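Local coordinates for uncharacterized protein (Mycobacterium tuberculosis, PDB 4Q6U) that is of unknown biochemical function but is built from three sensor-type domains, one GAF-like and two PAS-like, and so probably takes part in signal sensing, at residues B[318-321]-B[325-328]; B[149-154]-B[232-237]; B[113-118]-B[162-167]. All blocks are in the same frame, centred on the assembly; numbering follows the deposited sequence.

Interaction 1: residues B[318-321]-B[325-328]; sequences RIEL and TFAG
Ala327 sits opposite Ile319 in an antiparallel hydrogen-bonded pair at the centre of this contact. Ile319 N gives a nearly straight bond to Ala327 O at 2.7 Å, and Ala327 N returns one to Ile319 O at 2.8 Å. Beside the buried face of Ile319 and Ala327, where the chain turns a corner, Leu321 CD1 lies 3.7 Å from Ala327 CB. The small methyl lets the branched leucine tip come in close, and Leu321 also packs against Leu161 and Val165 of helix 157-165; Leu228 and Gly235 of the second subunit cover this side too. This is the closing end of a beta hairpin, strands 309-320 and 325-333, in the five-stranded antiparallel sheet of the C-terminal PAS-like domain; Leu321 N to Thr325 O, 2.8 Å, is the bond nearest the turn. The face bearing Arg318, Glu320 and Phe326 looks toward solvent, and stacking, not enclosure, holds it together. There Arg318 stretches out with CG anti to its amide nitrogen (chi1 -175°), then bends at chi3, which lays the guanidinium flat over one face of the Phe326 ring. The planes are 24° apart, and Arg318 CZ stands 4.3 Å from the ring centroid, a cation-pi stack in which the arginine as a whole stays exposed. Glu320 runs alongside the same ring, its CG 3.5 Å from Phe326 CE1.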
loop_
_atom_site.group_PDB
_atom_site.type_symbol
_atom_site.label_atom_id
_atom_site.label_comp_id
_atom_site.label_asym_id
_atom_site.label_seq_id
_atom_site.Cartn_x
_atom_site.Cartn_y
_atom_site.Cartn_z
ATOM N N ARG B 318 3.028 -17.197 -9.484
ATOM C CA ARG B 318 1.801 -16.559 -9.947
ATOM C C ARG B 318 1.357 -15.487 -8.959
ATOM O O ARG B 318 1.216 -15.766 -7.777
ATOM C CB ARG B 318 0.693 -17.590 -10.127
ATOM C CG ARG B 318 -0.573 -17.024 -10.730
ATOM C CD ARG B 318 -1.596 -18.118 -11.009
ATOM N NE ARG B 318 -2.246 -18.586 -9.788
ATOM C CZ ARG B 318 -3.093 -19.610 -9.742
ATOM N NH1 ARG B 318 -3.388 -20.279 -10.849
ATOM N NH2 ARG B 318 -3.645 -19.966 -8.591
ATOM N N ILE B 319 1.152 -14.269 -9.450
ATOM C CA ILE B 319 0.646 -13.176 -8.630
ATOM C C ILE B 319 -0.800 -12.859 -8.999
ATOM O O ILE B 319 -1.118 -12.678 -10.166
ATOM C CB ILE B 319 1.485 -11.893 -8.798
ATOM C CG1 ILE B 319 2.980 -12.187 -8.669
ATOM C CG2 ILE B 319 1.046 -10.831 -7.806
ATOM C CD1 ILE B 319 3.361 -12.967 -7.415
ATOM N N GLU B 320 -1.673 -12.776 -8.005
ATOM C CA GLU B 320 -3.066 -12.424 -8.262
ATOM C C GLU B 320 -3.286 -10.925 -8.100
ATOM O O GLU B 320 -3.222 -10.394 -6.987
ATOM C CB GLU B 320 -4.000 -13.202 -7.329
ATOM C CG GLU B 320 -5.477 -13.051 -7.658
ATOM C CD GLU B 320 -6.373 -13.845 -6.717
ATOM O OE1 GLU B 320 -5.867 -14.763 -6.037
ATOM O OE2 GLU B 320 -7.585 -13.548 -6.654
ATOM N N LEU B 321 -3.558 -10.258 -9.217
ATOM C CA LEU B 321 -3.711 -8.809 -9.275
ATOM C C LEU B 321 -5.131 -8.413 -8.904
ATOM O O LEU B 321 -5.360 -7.467 -8.159
ATOM C CB LEU B 321 -3.372 -8.298 -10.687
ATOM C CG LEU B 321 -1.953 -8.588 -11.186
ATOM C CD1 LEU B 321 -1.771 -8.138 -12.650
ATOM C CD2 LEU B 321 -0.928 -7.927 -10.282
ATOM N N THR B 325 -7.541 -12.810 -11.927
ATOM C CA THR B 325 -6.607 -12.128 -12.827
ATOM C C THR B 325 -5.171 -12.236 -12.321
ATOM O O THR B 325 -4.815 -11.663 -11.288
ATOM C CB THR B 325 -6.958 -10.646 -13.001
ATOM O OG1 THR B 325 -8.339 -10.518 -13.355
ATOM C CG2 THR B 325 -6.099 -10.026 -14.097
ATOM N N PHE B 326 -4.342 -12.957 -13.067
ATOM C CA PHE B 326 -3.009 -13.299 -12.596
ATOM C C PHE B 326 -1.901 -12.779 -13.494
ATOM O O PHE B 326 -2.097 -12.570 -14.691
ATOM C CB PHE B 326 -2.880 -14.814 -12.457
ATOM C CG PHE B 326 -3.997 -15.441 -11.680
ATOM C CD1 PHE B 326 -3.988 -15.427 -10.293
ATOM C CD2 PHE B 326 -5.066 -16.033 -12.334
ATOM C CE1 PHE B 326 -5.021 -16.003 -9.570
ATOM C CE2 PHE B 326 -6.102 -16.612 -11.618
ATOM C CZ PHE B 326 -6.080 -16.596 -10.234
ATOM N N ALA B 327 -0.737 -12.557 -12.893
ATOM C CA ALA B 327 0.457 -12.199 -13.643
ATOM C C ALA B 327 1.602 -13.051 -13.145
ATOM O O ALA B 327 1.498 -13.684 -12.087
ATOM C CB ALA B 327 0.779 -10.717 -13.492
ATOM N N GLY B 328 2.697 -13.083 -13.899
ATOM C CA GLY B 328 3.852 -13.863 -13.481
ATOM C C GLY B 328 4.907 -13.012 -12.801
ATOM O O GLY B 328 5.303 -11.968 -13.315
#

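Interaction 2: residues B[149-154]-B[232-237]; sequences PARELN and ILIGLA
Two successive bends in Arg151, at chi2 (68°) and chi3 (56°), follow a first torsion that sets CG opposite the amide nitrogen, and together they carry the guanidinium toward Ile234 and Ala237. With its own CG1 on the far side of CB from the carbonyl carbon (chi1 -73°), Ile234 sets CG1 against Arg151 CD and CG2 against Arg151 NH1, each at 3.8 Å, and the two side chains cross at about a right angle. Further along, Arg151 NH2 approaches the methyl of Ala237, CB, at 3.9 Å. No hydrogen bond joins the two segments, and the buried surface is small, 155 Å². Arginine suits such a place because its methylenes can pack on a hydrophobic neighbour while its nitrogens bond elsewhere: NE to the carbonyl of Leu257, and NH2 in a salt bridge with Asp258 OD1. These two anchors should hold the guanidinium's rotation, and the methyls of Ile234 and Ala237 lie against it. The short alanine, just past the end of helix 228-235, fits beside the charged group without crowding it. The result is an inter-domain surface contact beside the dimer interface: a loop of the middle PAS-like domain, tied to strand 253-256 by backbone bonding of Arg151 with Trp256, meets helix 228-235 of the C-terminal PAS-family region, whose Leu233 packs on Leu233 of the second subunit.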
loop_
_atom_site.group_PDB
_atom_site.type_symbol
_atom_site.label_atom_id
_atom_site.label_comp_id
_atom_site.label_asym_id
_atom_site.label_seq_id
_atom_site.Cartn_x
_atom_site.Cartn_y
_atom_site.Cartn_z
ATOM N N PRO B 149 7.916 2.654 -14.288
ATOM C CA PRO B 149 9.232 2.753 -13.658
ATOM C C PRO B 149 9.759 1.375 -13.290
ATOM O O PRO B 149 8.966 0.439 -13.165
ATOM C CB PRO B 149 8.960 3.581 -12.400
ATOM C CG PRO B 149 7.723 4.335 -12.710
ATOM C CD PRO B 149 6.896 3.449 -13.577
ATOM N N ALA B 150 11.072 1.248 -13.151
ATOM C CA ALA B 150 11.644 0.057 -12.541
ATOM C C ALA B 150 11.577 0.258 -11.035
ATOM O O ALA B 150 11.735 1.384 -10.565
ATOM C CB ALA B 150 13.070 -0.170 -13.000
ATOM N N ARG B 151 11.296 -0.824 -10.309
ATOM C CA ARG B 151 11.359 -0.864 -8.836
ATOM C C ARG B 151 10.264 -0.041 -8.147
ATOM O O ARG B 151 9.464 -0.596 -7.386
ATOM C CB ARG B 151 12.757 -0.414 -8.362
ATOM C CG ARG B 151 12.914 -0.128 -6.863
ATOM C CD ARG B 151 12.810 -1.375 -5.984
ATOM N NE ARG B 151 13.756 -2.441 -6.324
ATOM C CZ ARG B 151 14.957 -2.593 -5.773
ATOM N NH1 ARG B 151 15.389 -1.734 -4.862
ATOM N NH2 ARG B 151 15.736 -3.606 -6.140
ATOM N N GLU B 152 10.211 1.265 -8.411
ATOM C CA GLU B 152 9.241 2.142 -7.743
ATOM C C GLU B 152 7.791 1.843 -8.135
ATOM O O GLU B 152 7.488 1.620 -9.302
ATOM C CB GLU B 152 9.552 3.611 -8.049
ATOM C CG GLU B 152 11.019 3.969 -7.912
ATOM C CD GLU B 152 11.488 3.965 -6.474
ATOM O OE1 GLU B 152 10.695 4.347 -5.587
ATOM O OE2 GLU B 152 12.650 3.575 -6.230
ATOM N N LEU B 153 6.898 1.893 -7.155
ATOM C CA LEU B 153 5.485 1.584 -7.353
ATOM C C LEU B 153 4.622 2.842 -7.247
ATOM O O LEU B 153 4.951 3.764 -6.510
ATOM C CB LEU B 153 5.016 0.554 -6.313
ATOM C CG LEU B 153 5.851 -0.731 -6.239
ATOM C CD1 LEU B 153 5.257 -1.656 -5.175
ATOM C CD2 LEU B 153 5.900 -1.417 -7.571
ATOM N N ASN B 154 3.503 2.861 -7.954
ATOM C CA ASN B 154 2.628 4.028 -7.927
ATOM C C ASN B 154 1.184 3.642 -7.676
ATOM O O ASN B 154 0.840 2.465 -7.806
ATOM C CB ASN B 154 2.752 4.797 -9.248
ATOM C CG ASN B 154 3.794 5.883 -9.179
ATOM O OD1 ASN B 154 3.631 6.864 -8.452
ATOM N ND2 ASN B 154 4.872 5.719 -9.931
ATOM N N ILE B 232 9.787 -4.938 2.368
ATOM C CA ILE B 232 10.072 -6.368 2.384
ATOM C C ILE B 232 10.484 -6.834 0.967
ATOM O O ILE B 232 11.477 -7.533 0.792
ATOM C CB ILE B 232 8.843 -7.154 2.910
ATOM C CG1 ILE B 232 8.580 -6.786 4.394
ATOM C CG2 ILE B 232 9.056 -8.655 2.790
ATOM C CD1 ILE B 232 7.298 -7.358 4.932
ATOM N N LEU B 233 9.740 -6.402 -0.041
ATOM C CA LEU B 233 10.032 -6.811 -1.415
ATOM C C LEU B 233 11.433 -6.369 -1.838
ATOM O O LEU B 233 12.193 -7.135 -2.450
ATOM C CB LEU B 233 8.968 -6.230 -2.358
ATOM C CG LEU B 233 8.386 -7.119 -3.445
ATOM C CD1 LEU B 233 7.821 -8.393 -2.831
ATOM C CD2 LEU B 233 7.300 -6.354 -4.173
ATOM N N ILE B 234 11.781 -5.129 -1.497
ATOM C CA ILE B 234 13.111 -4.589 -1.767
ATOM C C ILE B 234 14.187 -5.412 -1.063
ATOM O O ILE B 234 15.257 -5.680 -1.628
ATOM C CB ILE B 234 13.200 -3.106 -1.336
ATOM C CG1 ILE B 234 12.406 -2.238 -2.322
ATOM C CG2 ILE B 234 14.631 -2.631 -1.272
ATOM C CD1 ILE B 234 12.417 -0.744 -1.975
ATOM N N GLY B 235 13.889 -5.839 0.160
ATOM C CA GLY B 235 14.832 -6.638 0.917
ATOM C C GLY B 235 15.090 -8.000 0.295
ATOM O O GLY B 235 16.113 -8.613 0.575
ATOM N N LEU B 236 14.162 -8.481 -0.530
ATOM C CA LEU B 236 14.307 -9.781 -1.191
ATOM C C LEU B 236 15.178 -9.712 -2.451
ATOM O O LEU B 236 15.459 -10.746 -3.089
ATOM C CB LEU B 236 12.931 -10.351 -1.550
ATOM C CG LEU B 236 12.123 -10.942 -0.395
ATOM C CD1 LEU B 236 10.676 -11.161 -0.813
ATOM C CD2 LEU B 236 12.768 -12.265 0.060
ATOM N N ALA B 237 15.611 -8.510 -2.814
ATOM C CA ALA B 237 16.465 -8.352 -3.997
ATOM C C ALA B 237 17.753 -9.150 -3.801
ATOM O O ALA B 237 18.177 -9.397 -2.672
ATOM C CB ALA B 237 16.773 -6.891 -4.261
#

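Interaction 3: residues B[113-118]-B[162-167]; sequences WDLTRG and AMAVKA
Leu115 does nearly all the touching here, splaying its two methyls over the end of helix 157-165. With CG anti to the carbonyl carbon (chi1 -55°), it directs both of them at the helix. CD2 rests on Ala164, 3.7 Å from its CA and 4.0 Å from its CB. The other methyl, CD1, reaches the backbone carbonyl of Met163 at 3.2 Å from O, a close approach of carbon to oxygen, and lies 4.1 Å from Ala167 CB. The side chain of Met163, present as selenomethionine, adds just its CG, 4.4 Å from Leu115 CD1, since the remainder leads away. Phe144 also packs against the Leu115 side chain. A branched leucine suits this spot because one residue can reach both the last turn of the helix and the segment just beyond it, and the small alanines let the backbone come near. Both segments belong to the middle PAS-like domain: strand 109-114 is part of its five-stranded antiparallel sheet, and the helix packs beside the chain that leaves this strand.

What places Leu115 is the turn that follows the strand. Asp114 OD1 accepts a hydrogen bond from the backbone N of Arg117 at 2.9 Å, met from above the carboxylate plane, and a weaker one from that of Thr116; with acceptance three residues on, this is an Asx motif. Gly118 N bonds to Asp114 O at 2.7 Å, and the positive phi of Gly118 (77°) suits glycine. Farther out, Asp114 OD2 bonds to His206 ND1, and Thr116 OG1 to the backbone N of Leu207.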
loop_
_atom_site.group_PDB
_atom_site.type_symbol
_atom_site.label_atom_id
_atom_site.label_comp_id
_atom_site.label_asym_id
_atom_site.label_seq_id
_atom_site.Cartn_x
_atom_site.Cartn_y
_atom_site.Cartn_z
ATOM N N TRP B 113 -1.034 1.523 -25.512
ATOM C CA TRP B 113 -0.533 0.181 -25.279
ATOM C C TRP B 113 -1.403 -0.761 -26.093
ATOM O O TRP B 113 -2.621 -0.810 -25.885
ATOM C CB TRP B 113 -0.581 -0.192 -23.792
ATOM C CG TRP B 113 0.482 0.442 -22.957
ATOM C CD1 TRP B 113 1.301 1.477 -23.310
ATOM C CD2 TRP B 113 0.859 0.067 -21.629
ATOM N NE1 TRP B 113 2.160 1.775 -22.270
ATOM C CE2 TRP B 113 1.907 0.921 -21.232
ATOM C CE3 TRP B 113 0.409 -0.915 -20.733
ATOM C CZ2 TRP B 113 2.513 0.830 -19.969
ATOM C CZ3 TRP B 113 1.011 -1.005 -19.486
ATOM C CH2 TRP B 113 2.052 -0.136 -19.115
ATOM N N ASP B 114 -0.802 -1.472 -27.048
ATOM C CA ASP B 114 -1.523 -2.546 -27.729
ATOM C C ASP B 114 -1.399 -3.796 -26.863
ATOM O O ASP B 114 -0.333 -4.406 -26.799
ATOM C CB ASP B 114 -0.974 -2.789 -29.141
ATOM C CG ASP B 114 -1.838 -3.757 -29.957
ATOM O OD1 ASP B 114 -2.357 -4.740 -29.382
ATOM O OD2 ASP B 114 -2.002 -3.534 -31.181
ATOM N N LEU B 115 -2.483 -4.160 -26.182
ATOM C CA LEU B 115 -2.457 -5.288 -25.245
ATOM C C LEU B 115 -2.414 -6.627 -25.973
ATOM O O LEU B 115 -1.945 -7.619 -25.433
ATOM C CB LEU B 115 -3.672 -5.245 -24.321
ATOM C CG LEU B 115 -3.821 -3.920 -23.580
ATOM C CD1 LEU B 115 -5.068 -3.919 -22.708
ATOM C CD2 LEU B 115 -2.566 -3.647 -22.768
ATOM N N THR B 116 -2.905 -6.650 -27.203
ATOM C CA THR B 116 -2.869 -7.879 -27.990
ATOM C C THR B 116 -1.445 -8.157 -28.465
ATOM O O THR B 116 -0.982 -9.290 -28.418
ATOM C CB THR B 116 -3.815 -7.813 -29.198
ATOM O OG1 THR B 116 -5.151 -7.550 -28.752
ATOM C CG2 THR B 116 -3.790 -9.133 -29.969
ATOM N N ARG B 117 -0.750 -7.114 -28.914
ATOM C CA ARG B 117 0.649 -7.243 -29.323
ATOM C C ARG B 117 1.583 -7.302 -28.124
ATOM O O ARG B 117 2.651 -7.913 -28.174
ATOM C CB ARG B 117 1.056 -6.073 -30.224
ATOM C CG ARG B 117 0.316 -5.994 -31.545
ATOM C CD ARG B 117 0.717 -4.735 -32.312
ATOM N NE ARG B 117 2.145 -4.714 -32.618
ATOM C CZ ARG B 117 2.906 -3.624 -32.593
ATOM N NH1 ARG B 117 2.387 -2.444 -32.271
ATOM N NH2 ARG B 117 4.196 -3.715 -32.884
ATOM N N GLY B 118 1.186 -6.648 -27.038
ATOM C CA GLY B 118 2.067 -6.487 -25.906
ATOM C C GLY B 118 3.104 -5.411 -26.171
ATOM O O GLY B 118 4.234 -5.510 -25.689
ATOM N N ALA B 162 -3.280 -5.144 -14.366
ATOM C CA ALA B 162 -4.491 -5.928 -14.573
ATOM C C ALA B 162 -5.066 -5.636 -15.949
ATOM O O ALA B 162 -5.416 -6.555 -16.688
ATOM C CB ALA B 162 -5.533 -5.626 -13.490
HETATM N N MSE B 163 -5.155 -4.349 -16.274
HETATM C CA MSE B 163 -5.603 -3.883 -17.590
HETATM C C MSE B 163 -4.841 -4.620 -18.693
HETATM O O MSE B 163 -5.424 -5.026 -19.694
HETATM C CB MSE B 163 -5.415 -2.355 -17.698
HETATM C CG MSE B 163 -5.867 -1.695 -19.014
HETATM SE SE MSE B 163 -5.753 0.290 -19.074
HETATM C CE MSE B 163 -7.183 0.743 -17.802
ATOM N N ALA B 164 -3.548 -4.849 -18.477
ATOM C CA ALA B 164 -2.682 -5.400 -19.516
ATOM C C ALA B 164 -2.741 -6.926 -19.716
ATOM O O ALA B 164 -2.568 -7.395 -20.841
ATOM C CB ALA B 164 -1.250 -4.982 -19.246
ATOM N N VAL B 165 -2.969 -7.707 -18.660
ATOM C CA VAL B 165 -2.846 -9.172 -18.786
ATOM C C VAL B 165 -4.153 -9.878 -19.135
ATOM O O VAL B 165 -4.159 -10.924 -19.789
ATOM C CB VAL B 165 -2.309 -9.826 -17.490
ATOM C CG1 VAL B 165 -0.839 -9.549 -17.326
ATOM C CG2 VAL B 165 -3.094 -9.349 -16.282
ATOM N N LYS B 166 -5.251 -9.321 -18.657
ATOM C CA LYS B 166 -6.562 -9.867 -18.916
ATOM C C LYS B 166 -7.347 -8.718 -19.483
ATOM O O LYS B 166 -7.939 -7.932 -18.742
ATOM C CB LYS B 166 -7.206 -10.430 -17.647
ATOM N N ALA B 167 -7.307 -8.609 -20.806
ATOM C CA ALA B 167 -7.826 -7.445 -21.501
ATOM C C ALA B 167 -9.348 -7.457 -21.585
ATOM O O ALA B 167 -9.962 -8.357 -22.168
ATOM C CB ALA B 167 -7.220 -7.353 -22.891
#

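Overall arrangement
From the N terminus, interaction 3 opens at 113-118 and closes at 162-167, completing a 43-residue loop inside the middle domain. Interaction 2 opens within that span, at 149-154, and closes at 232-237, so the two cross along the chain; it ties the middle domain to the C-terminal domain. Interaction 1, in series after both, closes the short hairpin turn between 318-321 and 325-328. Interactions 1 and 3 touch through Leu321, Thr325 and Phe326 against Ala162, Val165 and Lys166, joining the hairpin to the middle-domain helix. Interaction 2 lies about 17 Å from interaction 1, centre to centre, and both meet the second subunit.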